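Local coordinates for sugar ABC transporter (Sugar-binding protein) (Bacillus halodurans, PDB 4YO7), which binds myo-inositol and probably serves as the solute-binding component of an ABC transporter for sugar-like compounds, at residues Glu95-Pro109 with Met121-Arg134. Sequence-based numbering, arbitrary orientation.
Sequences ENFISRNVDAIIVNP and MVNDAGIPIIIANR. With INS (1,2,3,4,5,6-hexahydroxy-cyclohexane), chain F.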
loop_
_atom_site.group_PDB
_atom_site.type_symbol
_atom_site.label_atom_id
_atom_site.label_comp_id
_atom_site.label_asym_id
_atom_site.label_seq_id
_atom_site.Cartn_x
_atom_site.Cartn_y
_atom_site.Cartn_z
ATOM N N GLU A 95 10.209 -9.225 -18.901
ATOM C CA GLU A 95 10.650 -9.799 -20.178
ATOM C C GLU A 95 11.649 -10.948 -19.959
ATOM O O GLU A 95 11.627 -11.940 -20.685
ATOM C CB GLU A 95 11.270 -8.711 -21.048
ATOM C CG GLU A 95 10.226 -7.745 -21.619
ATOM C CD GLU A 95 10.841 -6.508 -22.273
ATOM O OE1 GLU A 95 12.070 -6.322 -22.188
ATOM O OE2 GLU A 95 10.083 -5.713 -22.860
ATOM N N ASN A 96 12.540 -10.783 -18.993
ATOM C CA ASN A 96 13.479 -11.834 -18.626
ATOM C C ASN A 96 12.766 -13.061 -18.084
ATOM O O ASN A 96 13.082 -14.188 -18.450
ATOM C CB ASN A 96 14.500 -11.308 -17.606
ATOM C CG ASN A 96 15.513 -12.365 -17.196
ATOM O OD1 ASN A 96 15.360 -13.009 -16.180
ATOM N ND2 ASN A 96 16.540 -12.552 -17.999
ATOM N N PHE A 97 11.784 -12.850 -17.219
ATOM C CA PHE A 97 10.988 -13.969 -16.720
ATOM C C PHE A 97 10.283 -14.716 -17.854
ATOM O O PHE A 97 10.240 -15.931 -17.854
ATOM C CB PHE A 97 9.941 -13.507 -15.710
ATOM C CG PHE A 97 10.495 -12.857 -14.465
ATOM C CD1 PHE A 97 11.762 -13.123 -13.973
ATOM C CD2 PHE A 97 9.665 -11.996 -13.745
ATOM C CE1 PHE A 97 12.206 -12.496 -12.807
ATOM C CE2 PHE A 97 10.110 -11.385 -12.606
ATOM C CZ PHE A 97 11.366 -11.640 -12.133
ATOM N N ILE A 98 9.734 -13.993 -18.831
ATOM C CA ILE A 98 9.111 -14.626 -19.984
ATOM C C ILE A 98 10.144 -15.414 -20.782
ATOM O O ILE A 98 9.900 -16.560 -21.142
ATOM C CB ILE A 98 8.443 -13.593 -20.884
ATOM C CG1 ILE A 98 7.238 -13.005 -20.155
ATOM C CG2 ILE A 98 8.022 -14.215 -22.205
ATOM C CD1 ILE A 98 6.634 -11.781 -20.830
ATOM N N SER A 99 11.299 -14.821 -21.017
ATOM C CA SER A 99 12.297 -15.492 -21.838
ATOM C C SER A 99 12.867 -16.762 -21.188
ATOM O O SER A 99 13.283 -17.686 -21.895
ATOM C CB SER A 99 13.414 -14.539 -22.208
ATOM O OG SER A 99 14.328 -14.292 -21.158
ATOM N N ARG A 100 12.880 -16.781 -19.859
ATOM C CA ARG A 100 13.286 -17.942 -19.065
ATOM C C ARG A 100 12.216 -19.026 -19.019
ATOM O O ARG A 100 12.483 -20.158 -18.601
ATOM C CB ARG A 100 13.592 -17.523 -17.619
ATOM C CG ARG A 100 14.868 -16.790 -17.367
ATOM C CD ARG A 100 14.808 -16.261 -15.930
ATOM N NE ARG A 100 16.071 -15.660 -15.484
ATOM C CZ ARG A 100 17.011 -16.299 -14.795
ATOM N NH1 ARG A 100 16.855 -17.573 -14.459
ATOM N NH2 ARG A 100 18.124 -15.663 -14.445
ATOM N N ASN A 101 10.999 -18.656 -19.418
ATOM C CA ASN A 101 9.808 -19.495 -19.341
ATOM C C ASN A 101 9.477 -19.920 -17.913
ATOM O O ASN A 101 9.248 -21.105 -17.638
ATOM C CB ASN A 101 9.925 -20.726 -20.257
ATOM C CG ASN A 101 8.573 -21.268 -20.665
ATOM O OD1 ASN A 101 7.589 -20.523 -20.712
ATOM N ND2 ASN A 101 8.505 -22.561 -20.949
ATOM N N VAL A 102 9.462 -18.959 -16.997
ATOM C CA VAL A 102 9.053 -19.253 -15.627
ATOM C C VAL A 102 7.616 -19.757 -15.597
ATOM O O VAL A 102 6.840 -19.583 -16.540
ATOM C CB VAL A 102 9.191 -18.029 -14.685
ATOM C CG1 VAL A 102 10.634 -17.486 -14.676
ATOM C CG2 VAL A 102 8.197 -16.929 -15.068
ATOM N N ASP A 103 7.262 -20.392 -14.489
ATOM C CA ASP A 103 5.961 -21.035 -14.345
ATOM C C ASP A 103 4.869 -20.102 -13.846
ATOM O O ASP A 103 3.684 -20.351 -14.092
ATOM C CB ASP A 103 6.115 -22.239 -13.424
ATOM C CG ASP A 103 7.033 -23.272 -14.005
ATOM O OD1 ASP A 103 6.565 -24.064 -14.863
ATOM O OD2 ASP A 103 8.224 -23.281 -13.618
ATOM N N ALA A 104 5.265 -19.024 -13.189
ATOM C CA ALA A 104 4.342 -17.956 -12.808
ATOM C C ALA A 104 5.135 -16.715 -12.483
ATOM O O ALA A 104 6.314 -16.785 -12.150
ATOM C CB ALA A 104 3.469 -18.346 -11.617
ATOM N N ILE A 105 4.458 -15.571 -12.596
ATOM C CA ILE A 105 5.047 -14.264 -12.322
ATOM C C ILE A 105 4.190 -13.544 -11.289
ATOM O O ILE A 105 2.978 -13.571 -11.372
ATOM C CB ILE A 105 5.160 -13.428 -13.596
ATOM C CG1 ILE A 105 6.179 -14.099 -14.523
ATOM C CG2 ILE A 105 5.569 -11.993 -13.288
ATOM C CD1 ILE A 105 6.222 -13.525 -15.924
ATOM N N ILE A 106 4.857 -12.924 -10.322
ATOM C CA ILE A 106 4.219 -12.013 -9.365
ATOM C C ILE A 106 4.766 -10.621 -9.642
ATOM O O ILE A 106 5.986 -10.418 -9.608
ATOM C CB ILE A 106 4.490 -12.384 -7.883
ATOM C CG1 ILE A 106 4.025 -13.807 -7.580
ATOM C CG2 ILE A 106 3.807 -11.364 -6.951
ATOM C CD1 ILE A 106 4.465 -14.308 -6.208
ATOM N N VAL A 107 3.863 -9.672 -9.914
ATOM C CA VAL A 107 4.223 -8.255 -10.074
ATOM C C VAL A 107 3.467 -7.356 -9.102
ATOM O O VAL A 107 2.266 -7.480 -8.928
ATOM C CB VAL A 107 3.931 -7.739 -11.499
ATOM C CG1 VAL A 107 4.170 -6.227 -11.620
ATOM C CG2 VAL A 107 4.795 -8.465 -12.497
ATOM N N ASN A 108 4.221 -6.458 -8.481
ATOM C CA ASN A 108 3.715 -5.294 -7.748
ATOM C C ASN A 108 3.997 -4.020 -8.622
ATOM O O ASN A 108 5.134 -3.580 -8.686
ATOM C CB ASN A 108 4.434 -5.292 -6.391
ATOM C CG ASN A 108 4.231 -4.048 -5.599
ATOM O OD1 ASN A 108 5.170 -3.304 -5.376
ATOM N ND2 ASN A 108 3.009 -3.841 -5.091
ATOM N N PRO A 109 2.993 -3.497 -9.372
ATOM C CA PRO A 109 3.346 -2.585 -10.482
ATOM C C PRO A 109 3.864 -1.223 -10.069
ATOM O O PRO A 109 3.286 -0.588 -9.210
ATOM C CB PRO A 109 2.034 -2.372 -11.237
ATOM C CG PRO A 109 1.014 -3.218 -10.579
ATOM C CD PRO A 109 1.590 -3.966 -9.447
HETATM N N MSE A 121 1.605 -8.513 -22.076
HETATM C CA MSE A 121 2.763 -9.267 -22.522
HETATM C C MSE A 121 2.824 -10.657 -21.892
HETATM O O MSE A 121 3.092 -11.653 -22.590
HETATM C CB MSE A 121 4.025 -8.460 -22.196
HETATM C CG MSE A 121 5.286 -9.069 -22.652
HETATM SE SE MSE A 121 6.752 -7.808 -22.372
HETATM C CE MSE A 121 6.674 -7.411 -20.484
ATOM N N VAL A 122 2.564 -10.734 -20.584
ATOM C CA VAL A 122 2.657 -11.990 -19.883
ATOM C C VAL A 122 1.475 -12.860 -20.326
ATOM O O VAL A 122 1.649 -14.043 -20.544
ATOM C CB VAL A 122 2.713 -11.789 -18.348
ATOM C CG1 VAL A 122 2.755 -13.109 -17.606
ATOM C CG2 VAL A 122 3.929 -11.002 -18.010
ATOM N N ASN A 123 0.288 -12.277 -20.462
ATOM C CA ASN A 123 -0.849 -13.045 -21.000
ATOM C C ASN A 123 -0.533 -13.635 -22.388
ATOM O O ASN A 123 -0.822 -14.813 -22.656
ATOM C CB ASN A 123 -2.102 -12.204 -21.111
ATOM C CG ASN A 123 -2.787 -11.949 -19.777
ATOM O OD1 ASN A 123 -2.620 -12.690 -18.802
ATOM N ND2 ASN A 123 -3.590 -10.911 -19.752
ATOM N N ASP A 124 0.058 -12.830 -23.270
ATOM C CA ASP A 124 0.416 -13.319 -24.611
ATOM C C ASP A 124 1.414 -14.457 -24.513
ATOM O O ASP A 124 1.391 -15.338 -25.354
ATOM C CB ASP A 124 0.995 -12.210 -25.495
ATOM C CG ASP A 124 -0.066 -11.240 -26.001
ATOM O OD1 ASP A 124 -1.265 -11.575 -25.957
ATOM O OD2 ASP A 124 0.313 -10.148 -26.455
ATOM N N ALA A 125 2.261 -14.455 -23.481
ATOM C CA ALA A 125 3.260 -15.510 -23.284
ATOM C C ALA A 125 2.659 -16.785 -22.716
ATOM O O ALA A 125 3.316 -17.815 -22.674
ATOM C CB ALA A 125 4.391 -15.009 -22.366
ATOM N N GLY A 126 1.419 -16.703 -22.238
ATOM C CA GLY A 126 0.734 -17.851 -21.687
ATOM C C GLY A 126 1.229 -18.236 -20.305
ATOM O O GLY A 126 1.157 -19.398 -19.923
ATOM N N ILE A 127 1.742 -17.261 -19.556
ATOM C CA ILE A 127 2.277 -17.492 -18.207
ATOM C C ILE A 127 1.325 -16.835 -17.202
ATOM O O ILE A 127 0.900 -15.719 -17.402
ATOM C CB ILE A 127 3.705 -16.913 -18.060
ATOM C CG1 ILE A 127 4.664 -17.581 -19.059
ATOM C CG2 ILE A 127 4.237 -17.059 -16.632
ATOM C CD1 ILE A 127 6.067 -16.960 -19.088
ATOM N N PRO A 128 0.940 -17.544 -16.138
ATOM C CA PRO A 128 0.099 -16.867 -15.133
ATOM C C PRO A 128 0.769 -15.662 -14.493
ATOM O O PRO A 128 1.948 -15.692 -14.166
ATOM C CB PRO A 128 -0.153 -17.941 -14.073
ATOM C CG PRO A 128 0.304 -19.229 -14.643
ATOM C CD PRO A 128 1.159 -18.975 -15.840
ATOM N N ILE A 129 -0.003 -14.605 -14.283
ATOM C CA ILE A 129 0.521 -13.407 -13.630
ATOM C C ILE A 129 -0.390 -13.000 -12.464
ATOM O O ILE A 129 -1.608 -12.770 -12.617
ATOM C CB ILE A 129 0.694 -12.263 -14.620
ATOM C CG1 ILE A 129 1.215 -11.015 -13.856
ATOM C CG2 ILE A 129 -0.567 -12.002 -15.439
ATOM C CD1 ILE A 129 1.870 -10.036 -14.693
ATOM N N ILE A 130 0.235 -12.954 -11.300
ATOM C CA ILE A 130 -0.423 -12.596 -10.061
ATOM C C ILE A 130 -0.037 -11.154 -9.772
ATOM O O ILE A 130 1.145 -10.835 -9.738
ATOM C CB ILE A 130 0.033 -13.493 -8.876
ATOM C CG1 ILE A 130 -0.178 -15.008 -9.141
ATOM C CG2 ILE A 130 -0.630 -13.051 -7.557
ATOM C CD1 ILE A 130 -1.331 -15.426 -10.002
ATOM N N ILE A 131 -1.020 -10.288 -9.555
ATOM C CA ILE A 131 -0.760 -8.886 -9.183
ATOM C C ILE A 131 -0.895 -8.750 -7.664
ATOM O O ILE A 131 -1.888 -9.155 -7.071
ATOM C CB ILE A 131 -1.718 -7.928 -9.903
ATOM C CG1 ILE A 131 -1.569 -8.056 -11.430
ATOM C CG2 ILE A 131 -1.530 -6.469 -9.416
ATOM C CD1 ILE A 131 -0.246 -7.654 -11.989
ATOM N N ALA A 132 0.149 -8.214 -7.034
ATOM C CA ALA A 132 0.151 -8.046 -5.600
ATOM C C ALA A 132 0.150 -6.574 -5.193
ATOM O O ALA A 132 0.946 -5.784 -5.710
ATOM C CB ALA A 132 1.356 -8.743 -4.991
ATOM N N ASN A 133 -0.773 -6.263 -4.270
ATOM C CA ASN A 133 -0.845 -5.040 -3.484
ATOM C C ASN A 133 -1.220 -3.746 -4.212
ATOM O O ASN A 133 -1.943 -2.944 -3.651
ATOM C CB ASN A 133 0.480 -4.859 -2.738
ATOM C CG ASN A 133 0.626 -3.487 -2.123
ATOM O OD1 ASN A 133 1.203 -2.598 -2.741
ATOM N ND2 ASN A 133 0.138 -3.312 -0.904
ATOM N N ARG A 134 -0.743 -3.536 -5.434
ATOM C CA ARG A 134 -1.157 -2.376 -6.232
ATOM C C ARG A 134 -2.000 -2.806 -7.421
ATOM O O ARG A 134 -1.555 -3.571 -8.263
ATOM C CB ARG A 134 0.054 -1.590 -6.721
ATOM C CG ARG A 134 0.915 -1.047 -5.637
ATOM C CD ARG A 134 2.135 -0.416 -6.235
ATOM N NE ARG A 134 3.002 0.242 -5.268
ATOM C CZ ARG A 134 4.079 0.951 -5.611
ATOM N NH1 ARG A 134 4.433 1.072 -6.894
ATOM N NH2 ARG A 134 4.793 1.549 -4.681
HETATM C C1 INS F . 3.066 1.565 -1.261
HETATM C C2 INS F . 3.511 1.949 0.146
HETATM C C3 INS F . 2.286 2.384 0.949
HETATM C C4 INS F . 1.244 1.262 1.029
HETATM C C5 INS F . 0.837 0.848 -0.401
HETATM C C6 INS F . 2.065 0.424 -1.193
HETATM O O1 INS F . 4.202 1.121 -2.053
HETATM O O2 INS F . 4.095 0.795 0.747
HETATM O O3 INS F . 2.767 2.743 2.278
HETATM O O4 INS F . 0.065 1.741 1.693
HETATM O O5 INS F . -0.048 -0.282 -0.306
HETATM O O6 INS F . 1.626 0.109 -2.573
#
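Asn-108 spends its amide N-H groups on the neighbouring backbone and side chain: ND2 donates almost straight to Ala-132 O (2.9 Å, 176°), which lies in the amide plane, and weakly to Asn-133 OD1. CG stands opposite the backbone N (chi1 170°), which carries ND2 to Ala-132 O, while OD1 is taken by Ser-53. Ala-132 O accepts a second bond, from Arg-134 N, on the other face of its carbonyl plane; the buried Arg-134 O, by contrast, finds no partner. Behind this end, strands 104-107 and 129-132 run parallel, joined by alternating bonds from Ile-105 N to Pro-128 O (3.0 Å) and from Ile-130 N to Ile-105 O (2.8 Å), a pattern that Val-107 continues. Helix 112-125 completes the right-handed beta-alpha-beta crossover of this periplasmic-binding-protein lobe; Val-122 CG1 meets Ile-105 CD1 tip to tip (3.9 Å). Asn-133 accepts from inositol O6 at OD1 (2.7 Å), and ND2 donates to O5 and is also bonded to Gln-287. Extended from CG to NE, Arg-134 gives NE to O6, NH2 to O1 (2.7 Å) and NH1 to Pro-109 O (3.1 Å), three bonds that together fix the guanidinium's rotation. A leucine in its place would probably leave O1, O6 and Pro-109 O without these donors and the inositol less firmly oriented.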